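PDB 5KZL: heme oxygenase from Leptospira interrogans, which catalyses the oxygen-dependent breakdown of heme, opening the porphyrin ring to release biliverdin, iron and carbon monoxide. Local coordinates for residues K82-E87 against G158-E163; S9-L14 against T179-L184; Y52-S57 against Q108-R113. The protein carries 1 engineered substitution. All blocks are in the same frame, centred on the assembly; numbering follows the deposited sequence.

The three contacts join different helices of one all-helical heme oxygenase chain. Interactions 1 and 3 are neighbours, their centres about 17 Å apart, and they touch directly: Y55 lies against L85 and F161, while Y52 packs on K82 and L86. Helix 41-64 is thus sandwiched between helix 82-93 and helix 105-120. Interaction 2, between a segment near the N-terminus and one 165 residues further on, encloses both others along the chain. It lies across the chain's centre from interaction 1, the two centres about 27 Å apart. Each contact has a side chain near the bound heme: L14 at about 6 Å, Y110 at about 7 Å and F161 at about 9 Å.

Interaction 1 of 3, residues K82-E87 against G158-E163; sequences KNALLE and GISFYE
The backbone at A84 comes close to that at F161, with the two CA atoms 4.9 Å apart, where the first turn of helix 82-93 meets the short 3-10 turn 160-162. In this all-helical heme oxygenase fold the turn belongs to the loop joining helix 125-151 to helix 170-183. Small residues suit so near an approach: A84 offers a bare methyl, and its CB rests 3.4 Å from S160 OG. Deeper in, L85 and F161 lie side by side and point the same way. With CG anti to its backbone N (chi1 177°), F161 runs down beside the leucine, whose branch covers one ring face towards the rim. L85 CD2 is 3.6 Å from F161 CD1 and 4.0 Å from the ring centroid, 27° off the normal, a CH-pi contact. F51 and Y55 of helix 41-64 continue this packing, so a branched aliphatic chain next to an aromatic ring fits the buried side, which places F161 in the surroundings of the bound heme without touching it.

The outer side is polar. E87, on the same helix face as A84 but one turn on, is long enough to reach over the serine, and its OE2 lies 3.5 Å from S160 CB. No direct hydrogen bond joins the two segments; waters bridge them, and D88, just beyond, gives one carboxylate oxygen to S160 N and the other to F161 N, bonding the start of the 3-10 turn to helix 82-93. R81 NH2 binds the carbonyl oxygens of F161 and E163. One water donates to E87 OE2 at 3.0 Å and weakly accepts from G158 N. A second water sits 2.6 Å from S160 OG and donates weakly to E87 OE1 at 2.8 Å.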
ATOM      1  N   LYS A  82       8.790   0.347   3.289  1.00  6.50           N
ATOM      2  CA  LYS A  82       9.714   1.489   3.173  1.00  7.53           C
ATOM      3  C   LYS A  82      11.122   1.082   2.701  1.00 12.05           C
ATOM      4  O   LYS A  82      11.640   1.684   1.754  1.00 11.87           O
ATOM      5  CB  LYS A  82       9.780   2.284   4.496  1.00 10.60           C
ATOM      6  CG  LYS A  82      10.777   3.437   4.551  1.00 24.45           C
ATOM      7  CD  LYS A  82      10.965   3.881   5.986  1.00 31.72           C
ATOM      8  CE  LYS A  82      12.395   4.241   6.271  1.00 47.51           C
ATOM      9  NZ  LYS A  82      12.602   4.552   7.708  1.00 59.76           N
ATOM     10  N   ASN A  83      11.707   0.042   3.324  1.00  9.03           N
ATOM     11  CA  ASN A  83      13.059  -0.409   2.957  1.00 10.13           C
ATOM     12  C   ASN A  83      13.124  -1.082   1.589  1.00 11.70           C
ATOM     13  O   ASN A  83      14.098  -0.889   0.865  1.00 10.46           O
ATOM     14  CB  ASN A  83      13.663  -1.287   4.044  1.00 12.38           C
ATOM     15  CG  ASN A  83      13.978  -0.522   5.315  1.00 27.44           C
ATOM     16  OD1 ASN A  83      14.317   0.666   5.313  1.00 23.22           O
ATOM     17  ND2 ASN A  83      13.917  -1.205   6.433  1.00 27.04           N
ATOM     18  N   ALA A  84      12.077  -1.825   1.217  1.00  8.37           N
ATOM     19  CA  ALA A  84      11.978  -2.468  -0.104  1.00  8.35           C
ATOM     20  C   ALA A  84      11.934  -1.367  -1.173  1.00  9.81           C
ATOM     21  O   ALA A  84      12.658  -1.459  -2.170  1.00  7.94           O
ATOM     22  CB  ALA A  84      10.725  -3.327  -0.185  1.00  9.28           C
ATOM     23  N   LEU A  85      11.138  -0.297  -0.925  1.00  5.71           N
ATOM     24  CA  LEU A  85      11.018   0.864  -1.815  1.00  5.44           C
ATOM     25  C   LEU A  85      12.347   1.591  -2.003  1.00 10.20           C
ATOM     26  O   LEU A  85      12.726   1.868  -3.147  1.00  9.53           O
ATOM     27  CB  LEU A  85       9.894   1.807  -1.353  1.00  4.91           C
ATOM     28  CG  LEU A  85       8.504   1.233  -1.674  1.00  7.91           C
ATOM     29  CD1 LEU A  85       7.438   1.848  -0.839  1.00  7.47           C
ATOM     30  CD2 LEU A  85       8.173   1.365  -3.165  1.00  8.03           C
ATOM     31  N   LEU A  86      13.083   1.830  -0.901  1.00  8.27           N
ATOM     32  CA  LEU A  86      14.419   2.457  -0.937  1.00  8.45           C
ATOM     33  C   LEU A  86      15.368   1.675  -1.829  1.00 11.27           C
ATOM     34  O   LEU A  86      16.110   2.271  -2.622  1.00  9.86           O
ATOM     35  CB  LEU A  86      15.024   2.516   0.480  1.00  8.85           C
ATOM     36  CG  LEU A  86      14.618   3.704   1.299  1.00 13.78           C
ATOM     37  CD1 LEU A  86      15.135   3.548   2.717  1.00 13.95           C
ATOM     38  CD2 LEU A  86      15.059   5.064   0.621  1.00 12.90           C
ATOM     39  N   GLU A  87      15.343   0.336  -1.699  1.00  6.80           N
ATOM     40  CA  GLU A  87      16.182  -0.550  -2.491  1.00  6.82           C
ATOM     41  C   GLU A  87      15.845  -0.464  -3.984  1.00 10.32           C
ATOM     42  O   GLU A  87      16.745  -0.289  -4.798  1.00  8.91           O
ATOM     43  CB  GLU A  87      16.081  -1.984  -1.982  1.00  7.82           C
ATOM     44  CG  GLU A  87      17.166  -2.858  -2.564  1.00 15.09           C
ATOM     45  CD  GLU A  87      17.058  -4.296  -2.131  1.00 20.65           C
ATOM     46  OE1 GLU A  87      17.507  -4.624  -1.010  1.00 25.89           O
ATOM     47  OE2 GLU A  87      16.521  -5.098  -2.922  1.00 18.63           O
ATOM     48  N   GLY A 158      15.191  -4.596  -8.876  1.00  9.63           N
ATOM     49  CA  GLY A 158      14.158  -3.571  -8.993  1.00  9.29           C
ATOM     50  C   GLY A 158      12.736  -3.993  -8.707  1.00 12.35           C
ATOM     51  O   GLY A 158      11.815  -3.303  -9.134  1.00 12.65           O
ATOM     52  N   ILE A 159      12.536  -5.104  -7.981  1.00  7.62           N
ATOM     53  CA  ILE A 159      11.195  -5.617  -7.653  1.00  7.13           C
ATOM     54  C   ILE A 159      11.064  -5.942  -6.167  1.00  9.69           C
ATOM     55  O   ILE A 159      10.134  -6.667  -5.818  1.00  6.69           O
ATOM     56  CB  ILE A 159      10.844  -6.874  -8.514  1.00  9.77           C
ATOM     57  CG1 ILE A 159      11.937  -7.990  -8.347  1.00  8.61           C
ATOM     58  CG2 ILE A 159      10.577  -6.499  -9.975  1.00 12.21           C
ATOM     59  CD1 ILE A 159      11.503  -9.390  -8.678  1.00 22.63           C
ATOM     60  N   SER A 160      11.975  -5.421  -5.281  1.00  6.97           N
ATOM     61  CA  SER A 160      11.885  -5.699  -3.840  1.00  6.50           C
ATOM     62  C   SER A 160      10.519  -5.303  -3.276  1.00 10.20           C
ATOM     63  O   SER A 160       9.997  -5.997  -2.402  1.00  9.66           O
ATOM     64  CB  SER A 160      13.026  -5.039  -3.065  1.00  7.73           C
ATOM     65  OG  SER A 160      12.954  -5.388  -1.690  1.00 14.38           O
ATOM     66  N   PHE A 161       9.896  -4.236  -3.824  1.00  4.62           N
ATOM     67  CA  PHE A 161       8.578  -3.795  -3.354  1.00  4.26           C
ATOM     68  C   PHE A 161       7.516  -4.896  -3.362  1.00  8.30           C
ATOM     69  O   PHE A 161       6.624  -4.882  -2.526  1.00  7.93           O
ATOM     70  CB  PHE A 161       8.121  -2.568  -4.144  1.00  5.75           C
ATOM     71  CG  PHE A 161       6.740  -2.045  -3.828  1.00  7.59           C
ATOM     72  CD1 PHE A 161       6.403  -1.659  -2.531  1.00 11.03           C
ATOM     73  CD2 PHE A 161       5.799  -1.873  -4.840  1.00 10.66           C
ATOM     74  CE1 PHE A 161       5.134  -1.132  -2.247  1.00 12.52           C
ATOM     75  CE2 PHE A 161       4.531  -1.330  -4.559  1.00 13.35           C
ATOM     76  CZ  PHE A 161       4.216  -0.954  -3.266  1.00 11.85           C
ATOM     77  N   TYR A 162       7.607  -5.836  -4.297  1.00  7.37           N
ATOM     78  CA  TYR A 162       6.611  -6.905  -4.434  1.00  7.22           C
ATOM     79  C   TYR A 162       6.933  -8.172  -3.663  1.00 10.43           C
ATOM     80  O   TYR A 162       6.137  -9.118  -3.709  1.00  9.30           O
ATOM     81  CB  TYR A 162       6.434  -7.253  -5.913  1.00  7.72           C
ATOM     82  CG  TYR A 162       6.155  -6.041  -6.765  1.00  6.94           C
ATOM     83  CD1 TYR A 162       4.928  -5.391  -6.703  1.00  7.93           C
ATOM     84  CD2 TYR A 162       7.122  -5.534  -7.625  1.00  7.57           C
ATOM     85  CE1 TYR A 162       4.680  -4.244  -7.453  1.00 10.84           C
ATOM     86  CE2 TYR A 162       6.884  -4.389  -8.385  1.00  8.39           C
ATOM     87  CZ  TYR A 162       5.652  -3.761  -8.311  1.00 12.26           C
ATOM     88  OH  TYR A 162       5.408  -2.633  -9.047  1.00  8.41           O
ATOM     89  N   GLU A 163       8.085  -8.212  -2.971  1.00  8.14           N
ATOM     90  CA  GLU A 163       8.536  -9.407  -2.258  1.00  7.33           C
ATOM     91  C   GLU A 163       8.527  -9.256  -0.738  1.00  9.55           C
ATOM     92  O   GLU A 163       8.895  -8.199  -0.190  1.00  8.08           O
ATOM     93  CB  GLU A 163       9.924  -9.833  -2.769  1.00  8.46           C
ATOM     94  CG  GLU A 163       9.989 -10.064  -4.268  1.00 10.00           C
ATOM     95  CD  GLU A 163      11.263 -10.773  -4.684  1.00 24.03           C
ATOM     96  OE1 GLU A 163      12.320 -10.487  -4.079  1.00 16.48           O
ATOM     97  OE2 GLU A 163      11.206 -11.618  -5.606  1.00 20.31           O
TER
HETATM   98  O   HOH W   1      15.640  -3.909  -5.536  1.00 13.56           O
HETATM   99  O   HOH W   2      14.952  -4.997  -0.009  1.00 27.00           O

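Interaction 2 of 3, residues S9-L14 against T179-L184; sequences SLATIL and TALDSL
D182 OD1 is gripped by two donors from the start of helix 10-17, S9 OG at 2.8 Å and A11 N at 2.8 Å. Within the helical heme oxygenase fold S9 is the N-cap of this helix, and D182, from near the end of helix 170-183, adds a carboxylate acceptor that takes a first-turn N-H and the cap's own hydroxyl. The A11 bond is nearly straight, 168° at the hydrogen, and meets OD1 almost along its C-O direction. The serine hydroxyl comes instead on the syn side, 32° out of the carboxylate plane. An aspartate suits the place: a first-turn N-H has no helical carbonyl to serve, and the positive end of the helix dipole would probably stabilise the negative charge.

The capping bond completes the network. S9 OG, while donating a hydrogen bond to D182, accepts from T12 N at 3.1 Å, so one short hydroxyl links the carboxylate to the first helical turn. L10 N is served by a water at 2.9 Å, which also donates weakly to D182 O.

Apolar groups back this polar cluster. L10 takes its CG anti to the backbone N, which brings CD2 against L181 O and to 3.9 Å from L184 CD1, the two leucines crossing obliquely. A11 has only a methyl, and this lets the helices, inclined at 107°, approach to 8.5 Å between axes with L181 CD1 against the alanine.

The next layer comes from other helices. Y130 of helix 125-151 packs on both L14 and L181, and K191 of helix 188-210 lies against L10. L14, one turn on from L10, has its side chain about 6 Å from the bound heme, and its CD1 rests 4.2 Å from L181 CD1.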
ATOM      1  N   SER A   9     -18.632  -9.753   9.161  1.00 18.26           N
ATOM      2  CA  SER A   9     -17.174  -9.834   9.085  1.00 15.72           C
ATOM      3  C   SER A   9     -16.525  -8.584   8.493  1.00 13.08           C
ATOM      4  O   SER A   9     -16.854  -8.203   7.366  1.00 11.39           O
ATOM      5  CB  SER A   9     -16.756 -11.112   8.349  1.00 18.36           C
ATOM      6  OG  SER A   9     -15.515 -11.016   7.669  1.00 28.03           O
ATOM      7  N   LEU A  10     -15.591  -7.951   9.253  1.00  9.08           N
ATOM      8  CA  LEU A  10     -14.895  -6.763   8.758  1.00  8.82           C
ATOM      9  C   LEU A  10     -14.147  -7.076   7.440  1.00 11.18           C
ATOM     10  O   LEU A  10     -14.186  -6.253   6.520  1.00 10.57           O
ATOM     11  CB  LEU A  10     -13.921  -6.178   9.815  1.00  9.31           C
ATOM     12  CG  LEU A  10     -13.018  -4.989   9.356  1.00 12.66           C
ATOM     13  CD1 LEU A  10     -13.858  -3.794   8.882  1.00 11.79           C
ATOM     14  CD2 LEU A  10     -12.050  -4.582  10.451  1.00 11.62           C
ATOM     15  N   ALA A  11     -13.494  -8.264   7.344  1.00  7.98           N
ATOM     16  CA  ALA A  11     -12.761  -8.619   6.115  1.00  7.75           C
ATOM     17  C   ALA A  11     -13.732  -8.672   4.928  1.00 11.21           C
ATOM     18  O   ALA A  11     -13.420  -8.156   3.856  1.00 10.31           O
ATOM     19  CB  ALA A  11     -12.046  -9.950   6.283  1.00  8.25           C
ATOM     20  N   THR A  12     -14.949  -9.203   5.159  1.00  9.69           N
ATOM     21  CA  THR A  12     -16.004  -9.299   4.135  1.00  9.07           C
ATOM     22  C   THR A  12     -16.553  -7.885   3.793  1.00 10.93           C
ATOM     23  O   THR A  12     -16.741  -7.568   2.620  1.00 10.41           O
ATOM     24  CB  THR A  12     -17.083 -10.283   4.630  1.00 14.43           C
ATOM     25  OG1 THR A  12     -16.497 -11.589   4.690  1.00 12.61           O
ATOM     26  CG2 THR A  12     -18.320 -10.325   3.739  1.00 12.73           C
ATOM     27  N   ILE A  13     -16.810  -7.058   4.821  1.00  8.47           N
ATOM     28  CA  ILE A  13     -17.316  -5.677   4.671  1.00  9.44           C
ATOM     29  C   ILE A  13     -16.384  -4.864   3.765  1.00 13.63           C
ATOM     30  O   ILE A  13     -16.840  -4.161   2.858  1.00 12.65           O
ATOM     31  CB  ILE A  13     -17.534  -5.006   6.065  1.00 12.92           C
ATOM     32  CG1 ILE A  13     -18.824  -5.540   6.719  1.00 13.49           C
ATOM     33  CG2 ILE A  13     -17.582  -3.462   5.958  1.00 14.02           C
ATOM     34  CD1 ILE A  13     -18.889  -5.362   8.213  1.00 18.94           C
ATOM     35  N   LEU A  14     -15.074  -4.966   4.021  1.00 10.88           N
ATOM     36  CA  LEU A  14     -14.070  -4.257   3.241  1.00  9.48           C
ATOM     37  C   LEU A  14     -13.970  -4.805   1.829  1.00 12.01           C
ATOM     38  O   LEU A  14     -13.912  -4.020   0.900  1.00 12.05           O
ATOM     39  CB  LEU A  14     -12.700  -4.294   3.949  1.00  9.16           C
ATOM     40  CG  LEU A  14     -12.633  -3.594   5.304  1.00 13.00           C
ATOM     41  CD1 LEU A  14     -11.216  -3.685   5.907  1.00 13.02           C
ATOM     42  CD2 LEU A  14     -13.071  -2.142   5.190  1.00 17.12           C
ATOM     43  N   THR A 179      -8.369 -13.122   8.992  1.00 11.52           N
ATOM     44  CA  THR A 179      -8.817 -13.611  10.304  1.00 12.07           C
ATOM     45  C   THR A 179      -8.516 -12.523  11.357  1.00 15.69           C
ATOM     46  O   THR A 179      -9.377 -12.252  12.207  1.00 15.60           O
ATOM     47  CB  THR A 179      -8.195 -14.986  10.654  1.00 17.10           C
ATOM     48  OG1 THR A 179      -8.586 -15.938   9.658  1.00 15.68           O
ATOM     49  CG2 THR A 179      -8.669 -15.514  12.015  1.00 17.51           C
ATOM     50  N   ALA A 180      -7.315 -11.886  11.275  1.00 10.66           N
ATOM     51  CA  ALA A 180      -6.899 -10.798  12.171  1.00  9.53           C
ATOM     52  C   ALA A 180      -7.857  -9.597  12.071  1.00 13.25           C
ATOM     53  O   ALA A 180      -8.247  -9.072  13.114  1.00 11.69           O
ATOM     54  CB  ALA A 180      -5.452 -10.377  11.902  1.00  9.61           C
ATOM     55  N   LEU A 181      -8.289  -9.213  10.827  1.00 10.81           N
ATOM     56  CA  LEU A 181      -9.264  -8.131  10.593  1.00 10.97           C
ATOM     57  C   LEU A 181     -10.578  -8.469  11.294  1.00 15.76           C
ATOM     58  O   LEU A 181     -11.161  -7.622  11.968  1.00 15.86           O
ATOM     59  CB  LEU A 181      -9.553  -7.946   9.101  1.00 11.99           C
ATOM     60  CG  LEU A 181      -8.488  -7.265   8.252  1.00 16.48           C
ATOM     61  CD1 LEU A 181      -8.968  -7.171   6.807  1.00 17.54           C
ATOM     62  CD2 LEU A 181      -8.181  -5.855   8.763  1.00 18.78           C
ATOM     63  N   ASP A 182     -11.004  -9.734  11.182  1.00 12.27           N
ATOM     64  CA  ASP A 182     -12.246 -10.192  11.797  1.00 11.24           C
ATOM     65  C   ASP A 182     -12.188 -10.251  13.328  1.00 16.92           C
ATOM     66  O   ASP A 182     -13.245 -10.229  13.973  1.00 18.14           O
ATOM     67  CB  ASP A 182     -12.671 -11.529  11.195  1.00 11.78           C
ATOM     68  CG  ASP A 182     -13.156 -11.430   9.767  1.00 16.76           C
ATOM     69  OD1 ASP A 182     -13.368 -10.295   9.290  1.00 15.70           O
ATOM     70  OD2 ASP A 182     -13.356 -12.500   9.131  1.00 22.80           O
ATOM     71  N   SER A 183     -10.969 -10.291  13.898  1.00 13.38           N
ATOM     72  CA  SER A 183     -10.702 -10.348  15.340  1.00 12.99           C
ATOM     73  C   SER A 183     -10.703  -8.964  15.967  1.00 16.09           C
ATOM     74  O   SER A 183     -10.769  -8.857  17.193  1.00 15.50           O
ATOM     75  CB  SER A 183      -9.362 -11.039  15.618  1.00 15.74           C
ATOM     76  OG  SER A 183      -8.236 -10.165  15.535  1.00 20.00           O
ATOM     77  N   LEU A 184     -10.530  -7.904  15.143  1.00 12.62           N
ATOM     78  CA  LEU A 184     -10.452  -6.541  15.659  1.00 12.19           C
ATOM     79  C   LEU A 184     -11.594  -6.212  16.591  1.00 13.55           C
ATOM     80  O   LEU A 184     -12.747  -6.420  16.202  1.00 13.19           O
ATOM     81  CB  LEU A 184     -10.359  -5.487  14.542  1.00 12.70           C
ATOM     82  CG  LEU A 184      -9.126  -5.502  13.619  1.00 18.18           C
ATOM     83  CD1 LEU A 184      -8.980  -4.163  12.883  1.00 18.51           C
ATOM     84  CD2 LEU A 184      -7.864  -5.829  14.361  1.00 18.43           C
TER
HETATM   85  O   HOH W   3     -15.394  -8.572  12.091  1.00  9.18           O

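Interaction 3 of 3, residues Y52-S57 against Q108-R113; sequences YYVYES and QDYVQR
Y110 OH, at the end of a ring that V54 covers, hydrogen-bonds with N205 ND2 of helix 188-210, where the tyrosine also packs on V201 and L204. A tyrosine suits this place, since its ring can fill an apolar interface while its hydroxyl finds a polar partner on a third helix.

V54 crosses the Y110 side chain at about a right angle and lays both methyls over one ring face. V54 CG1, anti to its backbone N (chi1 166°), stands 3.8 Å from the ring centroid and 20° off the normal, a CH-pi contact. CG2 covers the other end of the ring, 3.5 Å from Y110 CD2.

These groups join helix 41-64 to helix 105-120 within the helical bundle of heme oxygenase. The two segments run nearly parallel, at 8°, with their axes 9.2 Å apart at closest approach. No hydrogen bond passes between them, and the interface is apolar packing with V54 and V111 at its middle. I114, a turn further along from Y110, extends it by touching both V54 and S57.

V111 sits against residues one turn apart on helix 41-64. Its CG2 is a van der Waals neighbour of Y53 O at 3.5 Å and also faces Y53 CB, while CG1 lies 3.8 Å from S57 OG. A beta-branched side chain fits there, because its two methyls can reach both at once, and the small S57 allows the approach. The Y53 ring leads off past P98 and P103, and Y53 OH bonds to H101 O.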
ATOM      1  N   TYR A  52       7.206   5.502  -1.652  1.00  5.78           N
ATOM      2  CA  TYR A  52       8.173   5.659  -0.566  1.00  5.19           C
ATOM      3  C   TYR A  52       7.625   6.581   0.543  1.00  9.30           C
ATOM      4  O   TYR A  52       7.649   6.200   1.719  1.00 10.00           O
ATOM      5  CB  TYR A  52       9.535   6.166  -1.052  1.00  7.01           C
ATOM      6  CG  TYR A  52      10.415   6.496   0.139  1.00  8.88           C
ATOM      7  CD1 TYR A  52      11.061   5.487   0.850  1.00 10.14           C
ATOM      8  CD2 TYR A  52      10.473   7.793   0.652  1.00  9.29           C
ATOM      9  CE1 TYR A  52      11.811   5.773   1.996  1.00 10.38           C
ATOM     10  CE2 TYR A  52      11.227   8.092   1.787  1.00 11.16           C
ATOM     11  CZ  TYR A  52      11.887   7.076   2.462  1.00 18.04           C
ATOM     12  OH  TYR A  52      12.613   7.360   3.592  1.00 17.86           O
ATOM     13  N   TYR A  53       7.162   7.785   0.177  1.00  5.53           N
ATOM     14  CA  TYR A  53       6.664   8.744   1.170  1.00  5.57           C
ATOM     15  C   TYR A  53       5.426   8.218   1.909  1.00  9.89           C
ATOM     16  O   TYR A  53       5.284   8.388   3.123  1.00  9.11           O
ATOM     17  CB  TYR A  53       6.448  10.122   0.519  1.00  7.08           C
ATOM     18  CG  TYR A  53       7.753  10.762   0.111  1.00  7.83           C
ATOM     19  CD1 TYR A  53       8.721  11.079   1.061  1.00  9.75           C
ATOM     20  CD2 TYR A  53       8.042  11.013  -1.231  1.00  7.94           C
ATOM     21  CE1 TYR A  53       9.943  11.636   0.691  1.00 11.00           C
ATOM     22  CE2 TYR A  53       9.273  11.550  -1.616  1.00  8.21           C
ATOM     23  CZ  TYR A  53      10.205  11.893  -0.643  1.00 12.40           C
ATOM     24  OH  TYR A  53      11.417  12.464  -0.964  1.00 14.31           O
ATOM     25  N   VAL A  54       4.551   7.538   1.174  1.00  6.36           N
ATOM     26  CA  VAL A  54       3.311   6.992   1.745  1.00  5.32           C
ATOM     27  C   VAL A  54       3.625   5.926   2.789  1.00  8.68           C
ATOM     28  O   VAL A  54       3.155   6.023   3.928  1.00  7.36           O
ATOM     29  CB  VAL A  54       2.400   6.463   0.604  1.00  9.21           C
ATOM     30  CG1 VAL A  54       1.265   5.591   1.149  1.00  9.92           C
ATOM     31  CG2 VAL A  54       1.863   7.618  -0.245  1.00  9.51           C
ATOM     32  N   TYR A  55       4.411   4.910   2.405  1.00  5.85           N
ATOM     33  CA  TYR A  55       4.764   3.831   3.331  1.00  4.96           C
ATOM     34  C   TYR A  55       5.641   4.304   4.479  1.00  9.53           C
ATOM     35  O   TYR A  55       5.470   3.800   5.571  1.00  8.84           O
ATOM     36  CB  TYR A  55       5.393   2.654   2.579  1.00  5.35           C
ATOM     37  CG  TYR A  55       4.390   1.856   1.775  1.00  5.68           C
ATOM     38  CD1 TYR A  55       3.706   0.789   2.344  1.00  7.25           C
ATOM     39  CD2 TYR A  55       4.138   2.157   0.440  1.00  6.88           C
ATOM     40  CE1 TYR A  55       2.798   0.029   1.603  1.00  9.29           C
ATOM     41  CE2 TYR A  55       3.246   1.392  -0.320  1.00  8.17           C
ATOM     42  CZ  TYR A  55       2.577   0.335   0.272  1.00 11.28           C
ATOM     43  OH  TYR A  55       1.696  -0.411  -0.455  1.00  9.48           O
ATOM     44  N   GLU A  56       6.558   5.265   4.258  1.00  9.05           N
ATOM     45  CA  GLU A  56       7.380   5.821   5.341  1.00  9.16           C
ATOM     46  C   GLU A  56       6.461   6.382   6.427  1.00  9.86           C
ATOM     47  O   GLU A  56       6.654   6.076   7.603  1.00 11.60           O
ATOM     48  CB  GLU A  56       8.316   6.919   4.814  1.00 10.60           C
ATOM     49  CG  GLU A  56       9.007   7.723   5.904  1.00 14.64           C
ATOM     50  CD  GLU A  56       9.895   8.825   5.369  1.00 28.76           C
ATOM     51  OE1 GLU A  56       9.388   9.710   4.640  1.00 13.64           O
ATOM     52  OE2 GLU A  56      11.107   8.799   5.676  1.00 17.15           O
ATOM     53  N   SER A  57       5.454   7.181   6.032  1.00  6.04           N
ATOM     54  CA  SER A  57       4.478   7.783   6.953  1.00  6.66           C
ATOM     55  C   SER A  57       3.593   6.713   7.600  1.00  9.35           C
ATOM     56  O   SER A  57       3.458   6.694   8.827  1.00  9.40           O
ATOM     57  CB  SER A  57       3.607   8.799   6.229  1.00  9.66           C
ATOM     58  OG  SER A  57       2.749   9.417   7.180  1.00 12.63           O
ATOM     59  N   GLN A 108       1.773  14.379  -0.824  1.00  7.01           N
ATOM     60  CA  GLN A 108       1.654  15.218   0.383  1.00  7.73           C
ATOM     61  C   GLN A 108       0.263  15.151   1.034  1.00 12.48           C
ATOM     62  O   GLN A 108       0.159  15.136   2.263  1.00 13.29           O
ATOM     63  CB  GLN A 108       1.995  16.685   0.036  1.00  8.59           C
ATOM     64  CG  GLN A 108       3.483  16.942  -0.159  1.00 10.67           C
ATOM     65  CD  GLN A 108       3.710  18.372  -0.586  1.00 29.87           C
ATOM     66  OE1 GLN A 108       3.170  19.308   0.010  1.00 24.88           O
ATOM     67  NE2 GLN A 108       4.485  18.575  -1.651  1.00 21.53           N
ATOM     68  N   ASP A 109      -0.800  15.129   0.216  1.00 10.85           N
ATOM     69  CA  ASP A 109      -2.156  15.059   0.731  1.00  9.86           C
ATOM     70  C   ASP A 109      -2.430  13.700   1.347  1.00 11.16           C
ATOM     71  O   ASP A 109      -3.130  13.612   2.360  1.00 10.99           O
ATOM     72  CB  ASP A 109      -3.161  15.399  -0.360  1.00 11.89           C
ATOM     73  CG  ASP A 109      -3.089  16.859  -0.806  1.00 18.45           C
ATOM     74  OD1 ASP A 109      -2.479  17.687  -0.069  1.00 21.86           O
ATOM     75  OD2 ASP A 109      -3.650  17.176  -1.859  1.00 18.46           O
ATOM     76  N   TYR A 110      -1.835  12.653   0.757  1.00  7.35           N
ATOM     77  CA  TYR A 110      -1.959  11.270   1.223  1.00  5.92           C
ATOM     78  C   TYR A 110      -1.242  11.150   2.575  1.00  9.57           C
ATOM     79  O   TYR A 110      -1.875  10.735   3.538  1.00  9.11           O
ATOM     80  CB  TYR A 110      -1.387  10.301   0.153  1.00  5.97           C
ATOM     81  CG  TYR A 110      -1.725   8.819   0.264  1.00  6.61           C
ATOM     82  CD1 TYR A 110      -2.104   8.251   1.483  1.00  9.82           C
ATOM     83  CD2 TYR A 110      -1.579   7.970  -0.831  1.00  6.09           C
ATOM     84  CE1 TYR A 110      -2.356   6.880   1.599  1.00 10.02           C
ATOM     85  CE2 TYR A 110      -1.825   6.603  -0.726  1.00  7.13           C
ATOM     86  CZ  TYR A 110      -2.228   6.065   0.486  1.00  7.74           C
ATOM     87  OH  TYR A 110      -2.406   4.706   0.598  1.00  9.27           O
ATOM     88  N   VAL A 111       0.017  11.611   2.675  1.00  8.39           N
ATOM     89  CA  VAL A 111       0.812  11.606   3.917  1.00  8.76           C
ATOM     90  C   VAL A 111       0.089  12.414   5.027  1.00 10.66           C
ATOM     91  O   VAL A 111       0.021  11.983   6.181  1.00  8.80           O
ATOM     92  CB  VAL A 111       2.275  12.094   3.618  1.00 12.69           C
ATOM     93  CG1 VAL A 111       3.058  12.406   4.901  1.00 12.52           C
ATOM     94  CG2 VAL A 111       3.035  11.081   2.763  1.00 12.26           C
ATOM     95  N   GLN A 112      -0.485  13.568   4.674  1.00  8.93           N
ATOM     96  CA  GLN A 112      -1.238  14.370   5.628  1.00  9.27           C
ATOM     97  C   GLN A 112      -2.415  13.557   6.179  1.00 11.27           C
ATOM     98  O   GLN A 112      -2.677  13.596   7.381  1.00 10.67           O
ATOM     99  CB  GLN A 112      -1.770  15.640   4.951  1.00 11.32           C
ATOM    100  CG  GLN A 112      -2.730  16.444   5.825  1.00 18.35           C
ATOM    101  CD  GLN A 112      -2.052  17.258   6.909  1.00 30.78           C
ATOM    102  OE1 GLN A 112      -0.900  17.020   7.302  1.00 22.88           O
ATOM    103  NE2 GLN A 112      -2.764  18.248   7.415  1.00 22.17           N
ATOM    104  N   ARG A 113      -3.122  12.840   5.298  1.00  9.13           N
ATOM    105  CA  ARG A 113      -4.247  12.034   5.731  1.00  8.03           C
ATOM    106  C   ARG A 113      -3.789  11.002   6.729  1.00 10.51           C
ATOM    107  O   ARG A 113      -4.408  10.892   7.784  1.00  7.73           O
ATOM    108  CB  ARG A 113      -5.005  11.382   4.565  1.00  8.96           C
ATOM    109  CG  ARG A 113      -6.174  10.511   5.016  1.00 11.82           C
ATOM    110  CD  ARG A 113      -7.313  11.346   5.526  1.00 14.70           C
ATOM    111  NE  ARG A 113      -8.556  10.590   5.673  1.00 16.46           N
ATOM    112  CZ  ARG A 113      -9.751  11.114   5.432  1.00 23.39           C
ATOM    113  NH1 ARG A 113      -9.863  12.376   5.033  1.00 13.15           N
ATOM    114  NH2 ARG A 113     -10.845  10.380   5.584  1.00 15.15           N
TER